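Local coordinates for protein kojibiose phosphorylase (Gut metagenome, PDB 6W0P) that belongs to the family 65 glycoside hydrolases and phosphorylases, carbohydrate-active enzymes with a beta-sandwich N-terminal domain and a helical catalytic domain, at residues Y499-L504 / K527-S532; P615-E620 / S626-I631; D640-F645 / Y678-L683. All blocks are in the same frame, centred on the assembly; numbering follows the deposited sequence.

Interaction 1: Y499-L504 / K527-S532; sequences YLDKIL and KMKDAS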
# COMPACT_ATOMS: atom_id res chain seq x y z
N TYR A 499 -4.06 12.31 -33.50
CA TYR A 499 -3.29 13.57 -33.68
C TYR A 499 -1.91 13.25 -34.27
O TYR A 499 -1.47 13.97 -35.19
CB TYR A 499 -3.16 14.35 -32.37
CG TYR A 499 -2.64 15.76 -32.54
CD1 TYR A 499 -3.21 16.64 -33.45
CD2 TYR A 499 -1.56 16.21 -31.80
CE1 TYR A 499 -2.74 17.94 -33.61
CE2 TYR A 499 -1.08 17.50 -31.94
CZ TYR A 499 -1.66 18.36 -32.85
OH TYR A 499 -1.17 19.63 -32.98
N LEU A 500 -1.21 12.25 -33.75
CA LEU A 500 0.15 11.93 -34.23
C LEU A 500 0.06 11.53 -35.70
O LEU A 500 0.83 12.07 -36.50
CB LEU A 500 0.76 10.79 -33.41
CG LEU A 500 2.13 10.33 -33.89
CD1 LEU A 500 3.10 11.49 -33.99
CD2 LEU A 500 2.70 9.26 -32.97
N ASP A 501 -0.86 10.62 -36.01
CA ASP A 501 -1.19 10.17 -37.38
C ASP A 501 -1.31 11.38 -38.33
O ASP A 501 -0.62 11.37 -39.36
CB ASP A 501 -2.45 9.31 -37.40
CG ASP A 501 -2.74 8.83 -38.82
OD1 ASP A 501 -3.20 9.69 -39.61
OD2 ASP A 501 -2.43 7.65 -39.14
N LYS A 502 -2.16 12.36 -37.99
CA LYS A 502 -2.38 13.60 -38.78
C LYS A 502 -1.09 14.44 -38.87
O LYS A 502 -0.81 14.95 -39.96
CB LYS A 502 -3.52 14.43 -38.19
CG LYS A 502 -3.72 15.80 -38.81
CD LYS A 502 -5.13 16.33 -38.65
CE LYS A 502 -5.21 17.84 -38.67
NZ LYS A 502 -4.67 18.40 -37.41
N ILE A 503 -0.31 14.57 -37.79
CA ILE A 503 0.99 15.31 -37.87
C ILE A 503 1.97 14.55 -38.79
O ILE A 503 2.69 15.22 -39.56
CB ILE A 503 1.57 15.61 -36.48
CG1 ILE A 503 0.67 16.54 -35.67
CG2 ILE A 503 2.97 16.19 -36.62
CD1 ILE A 503 0.64 17.97 -36.17
N LEU A 504 2.02 13.23 -38.75
CA LEU A 504 2.97 12.44 -39.57
C LEU A 504 2.60 12.54 -41.05
O LEU A 504 3.52 12.49 -41.87
CB LEU A 504 3.00 10.99 -39.07
CG LEU A 504 3.61 10.80 -37.68
CD1 LEU A 504 3.62 9.33 -37.28
CD2 LEU A 504 5.02 11.37 -37.61
N LYS A 527 0.55 -0.88 -36.01
CA LYS A 527 -0.05 -1.20 -34.68
C LYS A 527 -0.89 0.01 -34.24
O LYS A 527 -2.05 -0.19 -33.88
CB LYS A 527 0.99 -1.59 -33.63
CG LYS A 527 0.34 -2.08 -32.33
CD LYS A 527 1.26 -2.31 -31.16
CE LYS A 527 0.46 -2.83 -29.99
NZ LYS A 527 1.31 -3.07 -28.81
N MET A 528 -0.35 1.23 -34.35
CA MET A 528 -1.04 2.45 -33.86
C MET A 528 -2.38 2.58 -34.58
O MET A 528 -3.39 2.83 -33.88
CB MET A 528 -0.24 3.73 -34.06
CG MET A 528 -0.87 4.90 -33.34
SD MET A 528 0.20 6.34 -33.23
CE MET A 528 0.09 6.98 -34.90
N LYS A 529 -2.41 2.40 -35.90
CA LYS A 529 -3.66 2.46 -36.70
C LYS A 529 -4.62 1.37 -36.21
O LYS A 529 -5.81 1.68 -36.02
CB LYS A 529 -3.41 2.32 -38.21
CG LYS A 529 -3.09 3.63 -38.92
CD LYS A 529 -2.54 3.44 -40.35
CE LYS A 529 -1.97 4.71 -40.95
NZ LYS A 529 -3.02 5.74 -41.11
N ASP A 530 -4.15 0.13 -36.05
CA ASP A 530 -5.04 -0.99 -35.66
C ASP A 530 -5.55 -0.73 -34.23
O ASP A 530 -6.75 -0.97 -34.00
CB ASP A 530 -4.38 -2.36 -35.85
CG ASP A 530 -5.33 -3.51 -35.54
OD1 ASP A 530 -6.39 -3.60 -36.21
OD2 ASP A 530 -5.02 -4.31 -34.60
N ALA A 531 -4.71 -0.25 -33.30
CA ALA A 531 -5.12 -0.03 -31.89
C ALA A 531 -6.17 1.10 -31.84
O ALA A 531 -7.19 0.96 -31.14
CB ALA A 531 -3.93 0.23 -31.00
N SER A 532 -5.97 2.12 -32.68
CA SER A 532 -6.87 3.29 -32.81
C SER A 532 -8.26 2.81 -33.24
O SER A 532 -9.24 3.22 -32.62
CB SER A 532 -6.30 4.29 -33.76
OG SER A 532 -6.95 5.54 -33.62
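The carboxylate of Asp501 and the ammonium group of Lys529 meet at the outer edge of a helix pair, while Leu500 and Met528 meet deeper between the same two helices, so one crossing carries a polar and an apolar contact next to each other. Segments 499-504 and 527-532, on helices 487-504 and 522-534, run roughly antiparallel, their directions 139° apart and their axes 11.2 Å apart at closest approach. At that spacing long side chains have to bridge the gap, and Met528 and Lys529 do so from neighbouring positions. The thioether of Met528 reaches out extended and then bends at its last torsion (chi3 76°), which turns the methyl group toward the backbone of the facing helix: CE lies 3.9 Å from Asp501 N. Leu500 meets this chain at about a right angle, its CD2 branch resting 3.9 Å from Met528 SD and almost as close to the terminal methyl. Behind this pair Leu500 packs on Val449 and Ser452 of helix 437-458, and Met528 on Phe497 and Phe520, which ties the two side chains into the helical catalytic region. The first bond of the Lys529 side chain does not point at the partner helix, yet the bend at the final torsion (chi4 -63°) brings NZ to Asp501 OD2, 2.8 Å away. The lysine crosses the aspartate side chain at about a right angle, and OD2 receives the bond through its syn lone pair, on the side of the other carboxylate oxygen. The opposite charges probably favour the ionised form of both groups. With Lys529 exposed and Asp501 partly so, the salt bridge lies toward solvent, whereas the buried leucine-methionine contact depends on dispersion and shape.

Interaction 2: P615-E620 / S626-I631; sequences PRTLHE and SIHSII
His619 and His628 form a T-shaped (edge-to-face) pair that joins the loop 615-620 to the helix 624-634 following it, within the catalytic domain, an (alpha/alpha)6 barrel in this family. The ring planes stand at 89° with centroids 4.6 Å apart. His619 supplies the edge: its CE1 sits 3.4 Å above the plane of the His628 ring, over the centre, so a polarised C-H is directed at the pi face. Both imidazoles have their rotation fixed by polar partners outside the pair. His619 is hydrogen-bonded through ND1 to Ser624 OG and through NE2 to Glu614 OE2, while His628 ND1 bonds to Ser624 O, one helical turn back. Ser624 thus serves both rings, one with its hydroxyl and the other with its carbonyl.

Apolar contact is smaller. The Thr617 and His628 side chains point toward each other, and the methyl meets the imidazole obliquely, Thr617 CG2 3.8 Å from His628 CE1; Pro588 and Leu591 of helix 590-596 also pack against His628.

A water supplies the remaining polar link, because Thr617 OG1 and His628 NE2 are too far apart to bond directly. It donates to Thr617 OG1, which is also hydrogen-bonded to Tyr613 O, and lies in the plane of the His628 ring at its edge, 2.9 Å from NE2.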
# COMPACT_ATOMS: atom_id res chain seq x y z
N PRO A 615 -25.13 13.83 -10.65
CA PRO A 615 -25.70 13.43 -9.36
C PRO A 615 -25.03 12.23 -8.64
O PRO A 615 -25.30 12.01 -7.46
CB PRO A 615 -27.17 13.10 -9.66
CG PRO A 615 -27.22 12.82 -11.16
CD PRO A 615 -26.06 13.59 -11.77
N ARG A 616 -24.15 11.50 -9.34
CA ARG A 616 -23.27 10.47 -8.73
C ARG A 616 -21.92 11.06 -8.30
O ARG A 616 -21.10 10.29 -7.76
CB ARG A 616 -23.06 9.34 -9.73
CG ARG A 616 -24.35 8.64 -10.11
CD ARG A 616 -24.14 7.46 -11.03
NE ARG A 616 -25.28 6.56 -10.97
CZ ARG A 616 -26.45 6.77 -11.58
NH1 ARG A 616 -26.64 7.88 -12.29
NH2 ARG A 616 -27.42 5.88 -11.48
N THR A 617 -21.67 12.36 -8.52
CA THR A 617 -20.32 12.97 -8.32
C THR A 617 -20.28 13.71 -6.97
O THR A 617 -21.10 14.62 -6.73
CB THR A 617 -19.93 13.86 -9.48
OG1 THR A 617 -20.03 13.08 -10.67
CG2 THR A 617 -18.53 14.41 -9.31
N LEU A 618 -19.36 13.31 -6.11
CA LEU A 618 -19.20 13.86 -4.74
C LEU A 618 -18.65 15.28 -4.83
O LEU A 618 -18.99 16.08 -3.96
CB LEU A 618 -18.28 12.92 -3.96
CG LEU A 618 -18.42 12.91 -2.45
CD1 LEU A 618 -19.81 12.55 -2.01
CD2 LEU A 618 -17.42 11.92 -1.87
N HIS A 619 -17.86 15.59 -5.85
CA HIS A 619 -17.26 16.93 -6.04
C HIS A 619 -16.18 17.11 -4.97
O HIS A 619 -16.09 18.23 -4.42
CB HIS A 619 -18.31 18.07 -5.98
CG HIS A 619 -19.39 17.91 -6.99
ND1 HIS A 619 -19.12 17.91 -8.35
CD2 HIS A 619 -20.70 17.64 -6.86
CE1 HIS A 619 -20.23 17.66 -9.01
NE2 HIS A 619 -21.21 17.49 -8.12
N GLU A 620 -15.43 16.03 -4.67
CA GLU A 620 -14.35 16.06 -3.66
C GLU A 620 -13.37 17.13 -4.11
O GLU A 620 -13.43 18.26 -3.54
CB GLU A 620 -13.68 14.69 -3.46
CG GLU A 620 -14.16 13.94 -2.22
CD GLU A 620 -13.20 12.91 -1.64
OE1 GLU A 620 -13.55 12.28 -0.60
OE2 GLU A 620 -12.09 12.74 -2.21
N SER A 626 -16.08 23.52 -11.13
CA SER A 626 -15.89 24.40 -12.31
C SER A 626 -16.26 23.65 -13.61
O SER A 626 -16.81 24.27 -14.53
CB SER A 626 -14.47 24.98 -12.36
OG SER A 626 -13.48 23.98 -12.58
N ILE A 627 -15.92 22.37 -13.72
CA ILE A 627 -16.18 21.56 -14.95
C ILE A 627 -17.69 21.41 -15.09
O ILE A 627 -18.22 21.61 -16.18
CB ILE A 627 -15.48 20.21 -14.87
CG1 ILE A 627 -13.96 20.37 -14.77
CG2 ILE A 627 -15.87 19.34 -16.04
CD1 ILE A 627 -13.40 21.18 -15.89
N HIS A 628 -18.35 21.06 -13.99
CA HIS A 628 -19.82 20.88 -13.96
C HIS A 628 -20.51 22.23 -14.24
O HIS A 628 -21.53 22.23 -14.99
CB HIS A 628 -20.23 20.18 -12.63
CG HIS A 628 -19.80 18.75 -12.53
ND1 HIS A 628 -18.60 18.36 -11.98
CD2 HIS A 628 -20.42 17.62 -12.91
CE1 HIS A 628 -18.50 17.05 -12.03
NE2 HIS A 628 -19.61 16.57 -12.60
N SER A 629 -20.01 23.34 -13.67
CA SER A 629 -20.57 24.69 -13.92
C SER A 629 -20.48 24.98 -15.42
O SER A 629 -21.47 25.46 -15.99
CB SER A 629 -19.90 25.81 -13.16
OG SER A 629 -20.53 27.05 -13.51
N ILE A 630 -19.33 24.67 -16.03
CA ILE A 630 -19.05 25.02 -17.46
C ILE A 630 -19.99 24.22 -18.33
O ILE A 630 -20.58 24.81 -19.23
CB ILE A 630 -17.58 24.81 -17.85
CG1 ILE A 630 -16.71 25.88 -17.18
CG2 ILE A 630 -17.43 24.80 -19.36
CD1 ILE A 630 -15.31 25.44 -16.87
N ILE A 631 -20.11 22.92 -18.07
CA ILE A 631 -20.99 22.02 -18.87
C ILE A 631 -22.45 22.45 -18.63
O ILE A 631 -23.18 22.52 -19.61
CB ILE A 631 -20.73 20.54 -18.56
CG1 ILE A 631 -19.35 20.13 -19.07
CG2 ILE A 631 -21.83 19.65 -19.14
CD1 ILE A 631 -18.89 18.75 -18.58
O HOH W 1 -19.02 13.78 -13.04

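Interaction 3: D640-F645 / Y678-L683; sequences DANNFF and YGFGGL
Phe680 reaches across to Phe645 and Asn642, presenting the far edge of its ring to helix 638-645 from the C-terminal part of helix 666-680. Residues 678-680 form a wider pi-type turn, in which Tyr678 faces elsewhere, packing on Tyr362 and Trp673. Gly679, within the turn, is where the two backbone segments come nearest, with its CA 7.8 Å from that of Ala641. Phe680 then carries the contact. Its CG is anti to the carbonyl carbon (chi1 -65°), a setting that sends the ring out over the gap to the other helix. There CE2 of Phe680 comes to 3.7 Å from Phe645 CD1, and CZ to 3.9 Å from Phe645 CB. The pair is an offset edge-to-face stack, the edge of Phe680 toward the face of Phe645, with planes at 65° and centroids 5.5 Å apart. Another part of the same rim meets Asn642, whose ND2 lies near the ring plane, 3.8 Å from Phe680 CE1. The amide is fixed from elsewhere: ND2 bonds to Glu638 O and OD1 accepts from Lys698 N, so it touches the phenyl edge without relying on it for a polar partner. Further on, Gly682 is the first residue to leave helical backbone angles, with positive phi, a setting that favours glycine. Leu683 packs on Val677 and on Ile707 of strand 702-709, whose Tyr703 packs on Phe680, while Trp700 meets Phe645 and extends the aromatic cluster. Since no hydrogen bond crosses between the two segments, this buried junction depends on ring-edge electrostatics and dispersion, while the amide beside the rings has its hydrogen bonds supplied from outside.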
# COMPACT_ATOMS: atom_id res chain seq x y z
N ASP A 640 -27.89 25.35 -11.82
CA ASP A 640 -26.70 24.49 -11.62
C ASP A 640 -25.41 25.26 -11.95
O ASP A 640 -24.45 25.17 -11.18
CB ASP A 640 -26.78 23.26 -12.52
CG ASP A 640 -27.79 22.23 -12.08
OD1 ASP A 640 -28.57 22.54 -11.18
OD2 ASP A 640 -27.78 21.13 -12.67
N ALA A 641 -25.36 25.96 -13.09
CA ALA A 641 -24.13 26.70 -13.49
C ALA A 641 -23.76 27.66 -12.35
O ALA A 641 -22.58 27.72 -12.00
CB ALA A 641 -24.30 27.43 -14.80
N ASN A 642 -24.74 28.38 -11.82
CA ASN A 642 -24.52 29.45 -10.81
C ASN A 642 -24.18 28.82 -9.45
O ASN A 642 -23.25 29.31 -8.78
CB ASN A 642 -25.71 30.41 -10.76
CG ASN A 642 -25.63 31.48 -11.84
OD1 ASN A 642 -25.23 32.59 -11.55
ND2 ASN A 642 -25.94 31.14 -13.08
N ASN A 643 -24.88 27.75 -9.06
CA ASN A 643 -24.62 27.00 -7.80
C ASN A 643 -23.17 26.46 -7.79
O ASN A 643 -22.47 26.67 -6.77
CB ASN A 643 -25.64 25.88 -7.56
CG ASN A 643 -26.98 26.42 -7.11
OD1 ASN A 643 -27.09 27.58 -6.72
ND2 ASN A 643 -28.02 25.58 -7.19
N PHE A 644 -22.73 25.82 -8.88
CA PHE A 644 -21.37 25.23 -9.03
C PHE A 644 -20.30 26.33 -9.04
O PHE A 644 -19.15 26.08 -8.49
CB PHE A 644 -21.28 24.33 -10.27
CG PHE A 644 -21.82 22.93 -10.05
CD1 PHE A 644 -21.34 22.14 -9.01
CD2 PHE A 644 -22.79 22.40 -10.90
CE1 PHE A 644 -21.84 20.86 -8.78
CE2 PHE A 644 -23.30 21.12 -10.67
CZ PHE A 644 -22.80 20.35 -9.63
N PHE A 645 -20.58 27.49 -9.62
CA PHE A 645 -19.65 28.63 -9.51
C PHE A 645 -19.46 28.95 -8.03
O PHE A 645 -18.32 28.91 -7.60
CB PHE A 645 -20.09 29.88 -10.26
CG PHE A 645 -19.08 30.99 -10.16
CD1 PHE A 645 -17.95 31.00 -10.96
CD2 PHE A 645 -19.26 32.02 -9.24
CE1 PHE A 645 -17.02 32.02 -10.86
CE2 PHE A 645 -18.33 33.05 -9.16
CZ PHE A 645 -17.21 33.04 -9.96
N TYR A 678 -14.67 30.08 -19.96
CA TYR A 678 -15.27 28.89 -20.61
C TYR A 678 -16.74 28.74 -20.20
O TYR A 678 -17.54 28.27 -21.01
CB TYR A 678 -14.50 27.61 -20.30
CG TYR A 678 -13.19 27.49 -21.02
CD1 TYR A 678 -13.13 27.41 -22.40
CD2 TYR A 678 -11.99 27.43 -20.33
CE1 TYR A 678 -11.92 27.30 -23.08
CE2 TYR A 678 -10.78 27.31 -20.99
CZ TYR A 678 -10.74 27.27 -22.37
OH TYR A 678 -9.55 27.10 -23.00
N GLY A 679 -17.06 29.11 -18.96
CA GLY A 679 -18.39 28.91 -18.36
C GLY A 679 -19.34 30.00 -18.78
O GLY A 679 -20.02 29.83 -19.81
N PHE A 680 -19.42 31.07 -17.99
CA PHE A 680 -20.36 32.18 -18.25
C PHE A 680 -20.08 32.74 -19.64
O PHE A 680 -21.05 32.98 -20.33
CB PHE A 680 -20.29 33.22 -17.14
CG PHE A 680 -20.76 32.69 -15.81
CD1 PHE A 680 -22.05 32.23 -15.63
CD2 PHE A 680 -19.90 32.64 -14.73
CE1 PHE A 680 -22.47 31.73 -14.40
CE2 PHE A 680 -20.32 32.14 -13.51
CZ PHE A 680 -21.59 31.68 -13.35
N GLY A 681 -18.82 32.89 -20.06
CA GLY A 681 -18.45 33.46 -21.37
C GLY A 681 -18.74 32.51 -22.53
O GLY A 681 -18.93 33.00 -23.65
N GLY A 682 -18.78 31.20 -22.28
CA GLY A 682 -18.96 30.16 -23.32
C GLY A 682 -17.84 30.17 -24.36
O GLY A 682 -18.07 29.77 -25.49
N LEU A 683 -16.63 30.58 -23.98
CA LEU A 683 -15.49 30.58 -24.93
C LEU A 683 -15.24 29.16 -25.47
O LEU A 683 -15.25 28.19 -24.69
CB LEU A 683 -14.25 31.14 -24.23
CG LEU A 683 -12.96 30.97 -25.03
CD1 LEU A 683 -12.96 31.87 -26.24
CD2 LEU A 683 -11.76 31.27 -24.15

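The three contacts follow one another along the chain, each closing before the next opens. Interactions 2 and 3 are close neighbours, with centres about 11 Å apart, and the consecutive helices 624-634 and 638-645 join them directly: Ser629 OG makes a probable hydrogen bond of 2.6 Å to Ala641 O, His619 packs against Phe644, and Ile630 rests on Gly679. Interaction 1 stands apart on helices 487-504 and 522-534, its centre about 32 Å from that of interaction 2 and 35 Å from that of interaction 3. One helical region therefore contains a peripheral, partly exposed helix pair and a mostly buried set of touching contacts close to the C-terminal strands.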